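Local coordinates for protein putative Nitroreductase (PDB 3EO7) that probably works as an FMN-dependent oxidoreductase of the nitroreductase family, holding its flavin between two nitroreductase-like halves of a single chain, at residues Q7-A10 and Q11-H14; R180-R183 and R184-D188; Q264-D267 and G268-L271; D450-Y453 and R454-H457. All coordinates share one frame; numbering follows the deposited sequence.

Four local contacts, taken in chain order, show how helix ends can be gathered at one junction. Interaction 1 begins helix 9-16, interaction 2 helix 181-202, interaction 3 helix 270-276 and interaction 4 helix 452-473. Interactions 1 and 4 lie with centres about 11 Å apart, as do 2 and 4, whereas 3 and 4 are about 18 Å apart and do not touch. Interactions 2 and 4 belong to different nitroreductase-like halves of the chain, and their packed helices join the two. Interaction 2 reaches the flavin itself; the N-terminal helix of interaction 1 touches the other three contacts, and interaction 3 lies peripherally.

Interaction 1 of 4, residues Q7-A10 and Q11-H14; sequences QSIA and QHYH
Gln11 folds back over the start of its own helix and takes the N-H of Ser8 on its side-chain oxygen, with 3.0 Å from Ser8 N to Gln11 OE1 and a nearly straight bond of 164°. With CG beside its own backbone N (chi1 -66°), the otherwise extended chain can run back past the first turn. On the packed side the backbone is tightly bonded: Tyr13 N lies 2.8 Å from Ile9 O, and CD1 of Ile9 approaches the His12 ring obliquely, 4.0 Å from CD2. The Tyr13 ring continues this side by stacking on Phe274. Ser8 occupies the N-cap position of helix 9-16, and the Ser8-Gln11 bond is one half of a capping box; the reciprocal half does not form, and Ser8 OG is instead hydrogen-bonded to Asp450. The other flank is looser and wetter. A water donates to both Ser8 OG and Gln11 OE1, 2.8 Å from the latter. Gln7, partly exposed, lies against Gln11, with Gln7 CD 3.9 Å from Gln11 CB and the two amide planes 27° apart. A second water, donating to Gln7 OE1 at 2.6 Å, reaches ND1 of His12 at the edge of the imidazole, in its plane.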
loop_
_atom_site.group_PDB
_atom_site.type_symbol
_atom_site.label_atom_id
_atom_site.label_comp_id
_atom_site.label_asym_id
_atom_site.label_seq_id
_atom_site.Cartn_x
_atom_site.Cartn_y
_atom_site.Cartn_z
ATOM N N GLN A 7 -14.364 -22.574 6.662
ATOM C CA GLN A 7 -13.699 -21.309 6.383
ATOM C C GLN A 7 -12.819 -20.920 7.582
ATOM O O GLN A 7 -13.143 -21.248 8.725
ATOM C CB GLN A 7 -14.720 -20.190 6.161
ATOM C CG GLN A 7 -15.482 -20.237 4.850
ATOM C CD GLN A 7 -16.079 -18.876 4.471
ATOM O OE1 GLN A 7 -16.408 -18.052 5.335
ATOM N NE2 GLN A 7 -16.199 -18.632 3.163
ATOM N N SER A 8 -11.727 -20.220 7.318
ATOM C CA SER A 8 -10.918 -19.687 8.398
ATOM C C SER A 8 -11.384 -18.238 8.608
ATOM O O SER A 8 -12.157 -17.687 7.802
ATOM C CB SER A 8 -9.422 -19.768 8.086
ATOM O OG SER A 8 -9.111 -18.896 7.032
ATOM N N ILE A 9 -10.864 -17.610 9.659
ATOM C CA ILE A 9 -11.319 -16.278 10.047
ATOM C C ILE A 9 -11.086 -15.226 8.960
ATOM O O ILE A 9 -11.913 -14.349 8.800
ATOM C CB ILE A 9 -10.753 -15.855 11.456
ATOM C CG1 ILE A 9 -11.405 -14.536 11.952
ATOM C CG2 ILE A 9 -9.235 -15.780 11.409
ATOM C CD1 ILE A 9 -12.926 -14.576 12.166
ATOM N N ALA A 10 -10.004 -15.316 8.182
ATOM C CA ALA A 10 -9.791 -14.342 7.088
ATOM C C ALA A 10 -10.883 -14.445 5.998
ATOM O O ALA A 10 -11.337 -13.428 5.462
ATOM C CB ALA A 10 -8.413 -14.504 6.490
ATOM N N GLN A 11 -11.291 -15.674 5.669
ATOM C CA GLN A 11 -12.396 -15.879 4.717
ATOM C C GLN A 11 -13.713 -15.326 5.261
ATOM O O GLN A 11 -14.461 -14.649 4.539
ATOM C CB GLN A 11 -12.537 -17.352 4.360
ATOM C CG GLN A 11 -11.348 -17.896 3.591
ATOM C CD GLN A 11 -11.438 -19.379 3.435
ATOM O OE1 GLN A 11 -11.293 -20.143 4.398
ATOM N NE2 GLN A 11 -11.686 -19.809 2.214
ATOM N N HIS A 12 -13.966 -15.539 6.549
ATOM C CA HIS A 12 -15.183 -15.046 7.204
ATOM C C HIS A 12 -15.185 -13.512 7.207
ATOM O O HIS A 12 -16.197 -12.881 6.866
ATOM C CB HIS A 12 -15.250 -15.613 8.628
ATOM C CG HIS A 12 -16.457 -15.197 9.412
ATOM N ND1 HIS A 12 -17.731 -15.626 9.087
ATOM C CD2 HIS A 12 -16.580 -14.460 10.546
ATOM C CE1 HIS A 12 -18.588 -15.130 9.963
ATOM N NE2 HIS A 12 -17.916 -14.442 10.867
ATOM N N TYR A 13 -14.065 -12.941 7.626
ATOM C CA TYR A 13 -13.866 -11.486 7.615
ATOM C C TYR A 13 -14.183 -10.941 6.196
ATOM O O TYR A 13 -14.938 -9.984 6.016
ATOM C CB TYR A 13 -12.415 -11.087 8.060
ATOM C CG TYR A 13 -12.248 -9.607 7.849
ATOM C CD1 TYR A 13 -12.658 -8.702 8.808
ATOM C CD2 TYR A 13 -11.815 -9.122 6.644
ATOM C CE1 TYR A 13 -12.640 -7.339 8.573
ATOM C CE2 TYR A 13 -11.792 -7.750 6.376
ATOM C CZ TYR A 13 -12.206 -6.852 7.343
ATOM O OH TYR A 13 -12.210 -5.486 7.046
ATOM N N HIS A 14 -13.593 -11.561 5.190
ATOM C CA HIS A 14 -13.794 -11.104 3.818
ATOM C C HIS A 14 -15.271 -11.143 3.430
ATOM O O HIS A 14 -15.826 -10.169 2.952
ATOM C CB HIS A 14 -12.983 -11.928 2.841
ATOM C CG HIS A 14 -12.857 -11.266 1.509
ATOM N ND1 HIS A 14 -12.116 -10.120 1.334
ATOM C CD2 HIS A 14 -13.419 -11.551 0.311
ATOM C CE1 HIS A 14 -12.206 -9.746 0.068
ATOM N NE2 HIS A 14 -12.981 -10.598 -0.575
HETATM O O HOH W 1 -18.341 -16.742 6.523
HETATM O O HOH W 2 -8.799 -21.283 5.027
#

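Interaction 2 of 4, residues R180-R183 and R184-D188; sequences RAYR and RICLD. With FMN (flavin mononucleotide), chain B.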
loop_
_atom_site.group_PDB
_atom_site.type_symbol
_atom_site.label_atom_id
_atom_site.label_comp_id
_atom_site.label_asym_id
_atom_site.label_seq_id
_atom_site.Cartn_x
_atom_site.Cartn_y
_atom_site.Cartn_z
ATOM N N ARG A 180 -15.351 -3.016 7.778
ATOM C CA ARG A 180 -14.712 -3.013 6.445
ATOM C C ARG A 180 -13.411 -2.230 6.446
ATOM O O ARG A 180 -12.634 -2.301 5.508
ATOM C CB ARG A 180 -15.643 -2.395 5.402
ATOM C CG ARG A 180 -16.970 -3.106 5.239
ATOM C CD ARG A 180 -17.662 -2.677 3.964
ATOM N NE ARG A 180 -18.831 -3.505 3.653
ATOM C CZ ARG A 180 -20.074 -3.271 4.045
ATOM N NH1 ARG A 180 -20.374 -2.231 4.806
ATOM N NH2 ARG A 180 -21.045 -4.097 3.669
ATOM N N ALA A 181 -13.201 -1.409 7.486
ATOM C CA ALA A 181 -11.994 -0.612 7.597
ATOM C C ALA A 181 -10.702 -1.428 7.504
ATOM O O ALA A 181 -9.705 -0.872 7.077
ATOM C CB ALA A 181 -11.963 0.235 8.891
ATOM N N TYR A 182 -10.688 -2.687 7.938
ATOM C CA TYR A 182 -9.436 -3.442 7.889
ATOM C C TYR A 182 -8.894 -3.580 6.464
ATOM O O TYR A 182 -7.679 -3.435 6.268
ATOM C CB TYR A 182 -9.539 -4.798 8.572
ATOM C CG TYR A 182 -8.225 -5.298 9.104
ATOM C CD1 TYR A 182 -7.619 -4.679 10.211
ATOM C CD2 TYR A 182 -7.575 -6.404 8.549
ATOM C CE1 TYR A 182 -6.416 -5.145 10.723
ATOM C CE2 TYR A 182 -6.376 -6.882 9.098
ATOM C CZ TYR A 182 -5.811 -6.264 10.168
ATOM O OH TYR A 182 -4.639 -6.758 10.684
ATOM N N ARG A 183 -9.773 -3.786 5.465
ATOM C CA ARG A 183 -9.328 -3.821 4.074
ATOM C C ARG A 183 -8.692 -2.481 3.705
ATOM O O ARG A 183 -7.577 -2.434 3.186
ATOM C CB ARG A 183 -10.512 -4.043 3.122
ATOM C CG ARG A 183 -11.222 -5.361 3.293
ATOM C CD ARG A 183 -12.429 -5.305 2.396
ATOM N NE ARG A 183 -13.291 -6.470 2.336
ATOM C CZ ARG A 183 -13.815 -6.939 1.198
ATOM N NH1 ARG A 183 -13.452 -6.435 0.021
ATOM N NH2 ARG A 183 -14.666 -7.950 1.226
ATOM N N ARG A 184 -9.412 -1.394 3.996
ATOM C CA ARG A 184 -8.959 -0.052 3.625
ATOM C C ARG A 184 -7.644 0.328 4.325
ATOM O O ARG A 184 -6.752 0.917 3.706
ATOM C CB ARG A 184 -10.034 1.024 3.906
ATOM C CG ARG A 184 -11.422 0.703 3.371
ATOM C CD ARG A 184 -11.493 0.528 1.870
ATOM N NE ARG A 184 -12.904 0.549 1.489
ATOM C CZ ARG A 184 -13.742 -0.478 1.586
ATOM N NH1 ARG A 184 -13.330 -1.700 1.884
ATOM N NH2 ARG A 184 -15.022 -0.287 1.308
ATOM N N ILE A 185 -7.521 -0.006 5.601
ATOM C CA ILE A 185 -6.313 0.270 6.352
ATOM C C ILE A 185 -5.106 -0.389 5.698
ATOM O O ILE A 185 -4.046 0.219 5.539
ATOM C CB ILE A 185 -6.462 -0.273 7.795
ATOM C CG1 ILE A 185 -7.367 0.649 8.619
ATOM C CG2 ILE A 185 -5.083 -0.389 8.509
ATOM C CD1 ILE A 185 -7.856 0.036 9.946
ATOM N N CYS A 186 -5.251 -1.657 5.327
ATOM C CA CYS A 186 -4.123 -2.376 4.727
ATOM C C CYS A 186 -3.776 -1.839 3.338
ATOM O O CYS A 186 -2.601 -1.726 3.002
ATOM C CB CYS A 186 -4.393 -3.858 4.722
ATOM S SG CYS A 186 -4.397 -4.571 6.437
ATOM N N LEU A 187 -4.794 -1.526 2.543
ATOM C CA LEU A 187 -4.581 -0.886 1.219
ATOM C C LEU A 187 -3.861 0.443 1.389
ATOM O O LEU A 187 -2.881 0.707 0.683
ATOM C CB LEU A 187 -5.914 -0.679 0.492
ATOM C CG LEU A 187 -6.565 -2.009 0.080
ATOM C CD1 LEU A 187 -8.045 -1.769 -0.293
ATOM C CD2 LEU A 187 -5.775 -2.626 -1.064
ATOM N N ASP A 188 -4.386 1.301 2.268
ATOM C CA ASP A 188 -3.779 2.616 2.555
ATOM C C ASP A 188 -2.292 2.444 2.925
ATOM O O ASP A 188 -1.419 3.188 2.467
ATOM C CB ASP A 188 -4.456 3.316 3.733
ATOM C CG ASP A 188 -5.835 3.870 3.420
ATOM O OD1 ASP A 188 -6.363 3.686 2.294
ATOM O OD2 ASP A 188 -6.400 4.487 4.356
HETATM N N1 FMN B . -11.584 7.877 -4.238
HETATM C C2 FMN B . -12.876 7.802 -4.732
HETATM O O2 FMN B . -13.391 8.761 -5.297
HETATM N N3 FMN B . -13.665 6.691 -4.601
HETATM C C4 FMN B . -13.242 5.581 -3.932
HETATM O O4 FMN B . -13.927 4.544 -4.007
HETATM C C4A FMN B . -11.946 5.609 -3.421
HETATM N N5 FMN B . -11.474 4.537 -2.687
HETATM C C5A FMN B . -10.134 4.530 -2.250
HETATM C C6 FMN B . -9.585 3.424 -1.610
HETATM C C7 FMN B . -8.267 3.424 -1.156
HETATM C C7M FMN B . -7.655 2.145 -0.563
HETATM C C8 FMN B . -7.470 4.545 -1.345
HETATM C C8M FMN B . -5.984 4.538 -1.052
HETATM C C9 FMN B . -7.997 5.677 -1.995
HETATM C C9A FMN B . -9.328 5.665 -2.448
HETATM N N10 FMN B . -9.859 6.782 -3.082
HETATM C C10 FMN B . -11.136 6.753 -3.575
HETATM C "C1'" FMN B . -9.126 8.108 -3.101
HETATM C "C2'" FMN B . -9.178 8.843 -1.777
HETATM O "O2'" FMN B . -10.453 9.508 -1.641
HETATM C "C3'" FMN B . -8.018 9.835 -1.709
HETATM O "O3'" FMN B . -6.775 9.129 -1.650
HETATM C "C4'" FMN B . -8.129 10.850 -0.557
HETATM O "O4'" FMN B . -9.317 11.678 -0.708
HETATM C "C5'" FMN B . -6.888 11.720 -0.504
HETATM O "O5'" FMN B . -6.680 12.418 -1.703
HETATM P P FMN B . -5.353 12.262 -2.549
HETATM O O1P FMN B . -5.277 10.817 -3.032
HETATM O O2P FMN B . -5.516 13.245 -3.703
HETATM O O3P FMN B . -4.164 12.612 -1.703
#
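Ala181 O receives the shortest bond of this contact, from Ile185 N at 2.8 Å, with the donor nearly in line with the carbonyl. Ile185 also lays its CG1 branch beside the same oxygen at 3.2 Å, so an apolar side chain lines the bond, and CD1 goes on to meet Ala181 CB. One residue further on, the Cys186 sulfur sits over one face of the Tyr182 ring, SG 4.3 Å from the centroid and 20° off the ring normal. This sulfur-aromatic contact lies toward the rim, nearest CE2. With CG roughly anti to the backbone N (chi1 -153°), the ring stands out from the helix with one face toward the sulfur; its hydroxyl is held by His275.

Arg183 and Arg184 diverge, their guanidinium planes 72° apart. Arg184 bends at chi2 and brings NH1 within 3.8 Å of Arg183 CD, whereas Arg183 runs out extended to a salt bridge with Asp486 and hydrogen bonds to Thr17 and His14. The bonds to His14 and Thr17 tie helix 181-202 to helix 9-16 and the residue after it; the one to Asp486 reaches helix 486-493.

One turn further on, the helix borders the FMN pocket. Leu187 CB lies 3.5 Å from the flavin methyl C7M, and Asp188 OD1 is 3.5 Å from C8M. Arginines thus bond the surrounding chain in the first turn; beyond it, Leu187 and an aspartate positioned by Ser102 and Ala103 border the dimethylbenzene end of the flavin.

Interaction 3 of 4, residues Q264-D267 and G268-L271; sequences QVPD and GELL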
loop_
_atom_site.group_PDB
_atom_site.type_symbol
_atom_site.label_atom_id
_atom_site.label_comp_id
_atom_site.label_asym_id
_atom_site.label_seq_id
_atom_site.Cartn_x
_atom_site.Cartn_y
_atom_site.Cartn_z
ATOM N N GLN A 264 -19.040 -16.637 17.069
ATOM C CA GLN A 264 -19.850 -15.684 16.332
ATOM C C GLN A 264 -19.429 -14.320 16.864
ATOM O O GLN A 264 -19.493 -14.075 18.073
ATOM C CB GLN A 264 -21.356 -15.973 16.474
ATOM C CG GLN A 264 -21.828 -17.113 15.519
ATOM C CD GLN A 264 -21.388 -16.885 14.049
ATOM O OE1 GLN A 264 -20.679 -17.719 13.459
ATOM N NE2 GLN A 264 -21.761 -15.729 13.481
ATOM N N VAL A 265 -18.904 -13.479 15.972
ATOM C CA VAL A 265 -18.384 -12.163 16.351
ATOM C C VAL A 265 -19.330 -11.096 15.835
ATOM O O VAL A 265 -19.479 -10.946 14.631
ATOM C CB VAL A 265 -16.957 -11.935 15.779
ATOM C CG1 VAL A 265 -16.417 -10.580 16.219
ATOM C CG2 VAL A 265 -16.050 -13.095 16.223
ATOM N N PRO A 266 -20.009 -10.387 16.740
ATOM C CA PRO A 266 -20.954 -9.340 16.318
ATOM C C PRO A 266 -20.375 -8.252 15.439
ATOM O O PRO A 266 -19.189 -7.924 15.525
ATOM C CB PRO A 266 -21.412 -8.740 17.637
ATOM C CG PRO A 266 -21.305 -9.896 18.609
ATOM C CD PRO A 266 -20.028 -10.577 18.199
ATOM N N ASP A 267 -21.212 -7.689 14.571
ATOM C CA ASP A 267 -20.773 -6.588 13.761
ATOM C C ASP A 267 -20.239 -5.516 14.684
ATOM O O ASP A 267 -20.826 -5.248 15.737
ATOM C CB ASP A 267 -21.936 -5.974 12.968
ATOM C CG ASP A 267 -22.412 -6.834 11.831
ATOM O OD1 ASP A 267 -21.705 -7.726 11.336
ATOM O OD2 ASP A 267 -23.540 -6.565 11.384
ATOM N N GLY A 268 -19.160 -4.862 14.261
ATOM C CA GLY A 268 -18.528 -3.796 15.048
ATOM C C GLY A 268 -17.380 -4.305 15.893
ATOM O O GLY A 268 -16.534 -3.525 16.319
ATOM N N GLU A 269 -17.371 -5.615 16.145
ATOM C CA GLU A 269 -16.327 -6.231 16.953
ATOM C C GLU A 269 -15.374 -7.064 16.118
ATOM O O GLU A 269 -14.360 -7.548 16.604
ATOM C CB GLU A 269 -17.020 -7.111 17.990
ATOM C CG GLU A 269 -17.973 -6.321 18.930
ATOM C CD GLU A 269 -18.757 -7.157 19.891
ATOM O OE1 GLU A 269 -18.532 -8.361 19.989
ATOM O OE2 GLU A 269 -19.665 -6.594 20.571
ATOM N N LEU A 270 -15.680 -7.217 14.825
ATOM C CA LEU A 270 -14.913 -8.080 13.973
ATOM C C LEU A 270 -13.542 -7.561 13.571
ATOM O O LEU A 270 -12.593 -8.350 13.483
ATOM C CB LEU A 270 -15.764 -8.415 12.740
ATOM C CG LEU A 270 -15.148 -9.371 11.729
ATOM C CD1 LEU A 270 -14.906 -10.734 12.307
ATOM C CD2 LEU A 270 -16.092 -9.414 10.491
ATOM N N LEU A 271 -13.416 -6.261 13.319
ATOM C CA LEU A 271 -12.122 -5.682 12.936
ATOM C C LEU A 271 -11.048 -5.957 14.008
ATOM O O LEU A 271 -9.983 -6.488 13.693
ATOM C CB LEU A 271 -12.235 -4.161 12.745
ATOM C CG LEU A 271 -10.956 -3.482 12.214
ATOM C CD1 LEU A 271 -11.298 -2.228 11.419
ATOM C CD2 LEU A 271 -9.956 -3.158 13.321
#
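Pro266 and Glu269 carry the polar part of this contact, the backbone oxygen of the proline accepting the N-H of the glutamate with Glu269 N 3.0 Å from Pro266 O. This bond closes a type II beta turn, Pro266-Asp267-Gly268-Glu269. Its third position is Gly268, whose positive phi of 95° is the conformation for which such turns use glycine. The Asp267 carboxylate forms a salt bridge with Arg16.

Van der Waals contact packs against the turn. The Glu269 chain, extended beyond CG, passes obliquely across the pyrrolidine ring and sets OE1 3.2 Å from Pro266 CD and 3.5 Å from CG. The carboxylate thus lies against ring carbons on the solvent side.

Apolar packing occupies the buried side. A chi1 of -178° carries Val265 CG1 away from the backbone N to meet Leu270 where the two flanks of the turn come together, 3.7 Å from its CA and 4.1 Å from its CB. The same methyl also touches Glu269 CB at 3.9 Å.

Beyond the turn the chain enters helix 270-276, whose first leucines are received on two fronts: Leu270 packs on Tyr13 and Arg16 of helix 9-16, and Leu271 on Ala181 and Tyr182 of helix 181-202, while Asp179 bonds the N-H groups of Gly268 and Leu271.

Interaction 4 of 4, residues D450-Y453 and R454-H457; sequences DRVY and RYLH
Tyr453 and His457, one turn apart, are joined through both backbone and ring. Tyr453 O accepts two N-H groups of His457: ND1 donates at 3.0 Å, with the carbonyl oxygen near the imidazole plane, and the backbone N adds a weak bond. Leu456 N to Val452 O, at 2.8 Å, is the straight helical bond beside them. Arg451 NE gives a weak bond to Tyr455 OH at 3.0 Å, bent to 129°; that hydroxyl is also hydrogen-bonded to the carbonyl of Leu254.

Among the aromatic contacts, His457 CE1 lies over one face of the Tyr453 ring, 3.2 Å from CZ, with the two ring planes inclined by 34°. The phenol itself is hydrogen-bonded to His14. Val452 CG2 supplies the apolar side, touching Leu456 CG at 4.2 Å.

The charged contact joins two arginines. The fully extended Arg451 chain (chi1 -177°) reaches over to Arg454, whose NH1 lies 3.3 Å from Arg451 NH1 and above one face of that guanidinium. Each forms a salt bridge to Asp215, one to each carboxylate oxygen, and both also bond Thr278.

Chemically, the close pair of buried positive groups is gathered by a shared anion, which probably offsets their mutual charge. The ND1 bond to Tyr453 O, together with CE1 resting over the phenol ring, restrains the rotation of the His457 imidazole in the early turns of helix 452-473, its side chain about 8 Å from the flavin.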
loop_
_atom_site.group_PDB
_atom_site.type_symbol
_atom_site.label_atom_id
_atom_site.label_comp_id
_atom_site.label_asym_id
_atom_site.label_seq_id
_atom_site.Cartn_x
_atom_site.Cartn_y
_atom_site.Cartn_z
ATOM N N ASP A 450 -4.093 -16.833 8.297
ATOM C CA ASP A 450 -5.039 -15.731 8.181
ATOM C C ASP A 450 -4.389 -14.371 8.039
ATOM O O ASP A 450 -4.973 -13.480 7.461
ATOM C CB ASP A 450 -6.033 -15.745 9.332
ATOM C CG ASP A 450 -6.911 -16.969 9.284
ATOM O OD1 ASP A 450 -7.716 -17.056 8.328
ATOM O OD2 ASP A 450 -6.778 -17.810 10.202
ATOM N N ARG A 451 -3.185 -14.232 8.586
ATOM C CA ARG A 451 -2.406 -12.982 8.459
ATOM C C ARG A 451 -2.121 -12.614 7.007
ATOM O O ARG A 451 -1.816 -11.472 6.708
ATOM C CB ARG A 451 -1.113 -13.117 9.255
ATOM C CG ARG A 451 -0.200 -11.872 9.304
ATOM C CD ARG A 451 1.114 -12.289 9.940
ATOM N NE ARG A 451 2.080 -11.210 10.273
ATOM C CZ ARG A 451 2.119 -10.598 11.470
ATOM N NH1 ARG A 451 1.221 -10.886 12.414
ATOM N NH2 ARG A 451 3.056 -9.708 11.724
ATOM N N VAL A 452 -2.229 -13.575 6.084
ATOM C CA VAL A 452 -2.007 -13.283 4.668
ATOM C C VAL A 452 -2.945 -12.170 4.193
ATOM O O VAL A 452 -2.606 -11.423 3.271
ATOM C CB VAL A 452 -2.190 -14.528 3.746
ATOM C CG1 VAL A 452 -3.696 -14.866 3.527
ATOM C CG2 VAL A 452 -1.421 -14.297 2.380
ATOM N N TYR A 453 -4.096 -12.017 4.852
ATOM C CA TYR A 453 -5.042 -10.981 4.483
ATOM C C TYR A 453 -4.381 -9.610 4.513
ATOM O O TYR A 453 -4.627 -8.770 3.620
ATOM C CB TYR A 453 -6.264 -11.019 5.411
ATOM C CG TYR A 453 -7.491 -10.366 4.809
ATOM C CD1 TYR A 453 -8.340 -11.073 3.987
ATOM C CD2 TYR A 453 -7.793 -9.048 5.085
ATOM C CE1 TYR A 453 -9.491 -10.496 3.437
ATOM C CE2 TYR A 453 -8.941 -8.468 4.586
ATOM C CZ TYR A 453 -9.772 -9.202 3.730
ATOM O OH TYR A 453 -10.893 -8.615 3.238
ATOM N N ARG A 454 -3.584 -9.353 5.562
ATOM C CA ARG A 454 -2.831 -8.103 5.656
ATOM C C ARG A 454 -1.879 -7.954 4.458
ATOM O O ARG A 454 -1.811 -6.926 3.827
ATOM C CB ARG A 454 -1.939 -8.105 6.899
ATOM C CG ARG A 454 -2.640 -8.268 8.194
ATOM C CD ARG A 454 -1.577 -8.081 9.298
ATOM N NE ARG A 454 -2.087 -8.469 10.585
ATOM C CZ ARG A 454 -1.386 -8.401 11.726
ATOM N NH1 ARG A 454 -0.137 -7.948 11.713
ATOM N NH2 ARG A 454 -1.949 -8.778 12.855
ATOM N N TYR A 455 -1.157 -9.032 4.184
ATOM C CA TYR A 455 -0.121 -9.048 3.154
ATOM C C TYR A 455 -0.700 -8.756 1.788
ATOM O O TYR A 455 -0.133 -7.992 1.004
ATOM C CB TYR A 455 0.611 -10.376 3.106
ATOM C CG TYR A 455 1.324 -10.827 4.383
ATOM C CD1 TYR A 455 1.842 -9.915 5.303
ATOM C CD2 TYR A 455 1.587 -12.178 4.599
ATOM C CE1 TYR A 455 2.528 -10.339 6.393
ATOM C CE2 TYR A 455 2.287 -12.631 5.721
ATOM C CZ TYR A 455 2.762 -11.691 6.631
ATOM O OH TYR A 455 3.485 -12.081 7.751
ATOM N N LEU A 456 -1.830 -9.373 1.500
ATOM C CA LEU A 456 -2.469 -9.204 0.194
ATOM C C LEU A 456 -2.861 -7.749 -0.066
ATOM O O LEU A 456 -2.625 -7.204 -1.169
ATOM C CB LEU A 456 -3.740 -10.075 0.091
ATOM C CG LEU A 456 -3.571 -11.580 0.084
ATOM C CD1 LEU A 456 -4.907 -12.344 0.204
ATOM C CD2 LEU A 456 -2.758 -11.996 -1.183
ATOM N N HIS A 457 -3.501 -7.139 0.927
ATOM C CA HIS A 457 -4.025 -5.787 0.794
ATOM C C HIS A 457 -2.869 -4.790 0.763
ATOM O O HIS A 457 -2.886 -3.865 -0.045
ATOM C CB HIS A 457 -5.062 -5.503 1.892
ATOM C CG HIS A 457 -6.385 -6.139 1.621
ATOM N ND1 HIS A 457 -6.641 -7.475 1.878
ATOM C CD2 HIS A 457 -7.518 -5.636 1.079
ATOM C CE1 HIS A 457 -7.882 -7.753 1.523
ATOM N NE2 HIS A 457 -8.432 -6.666 1.018
#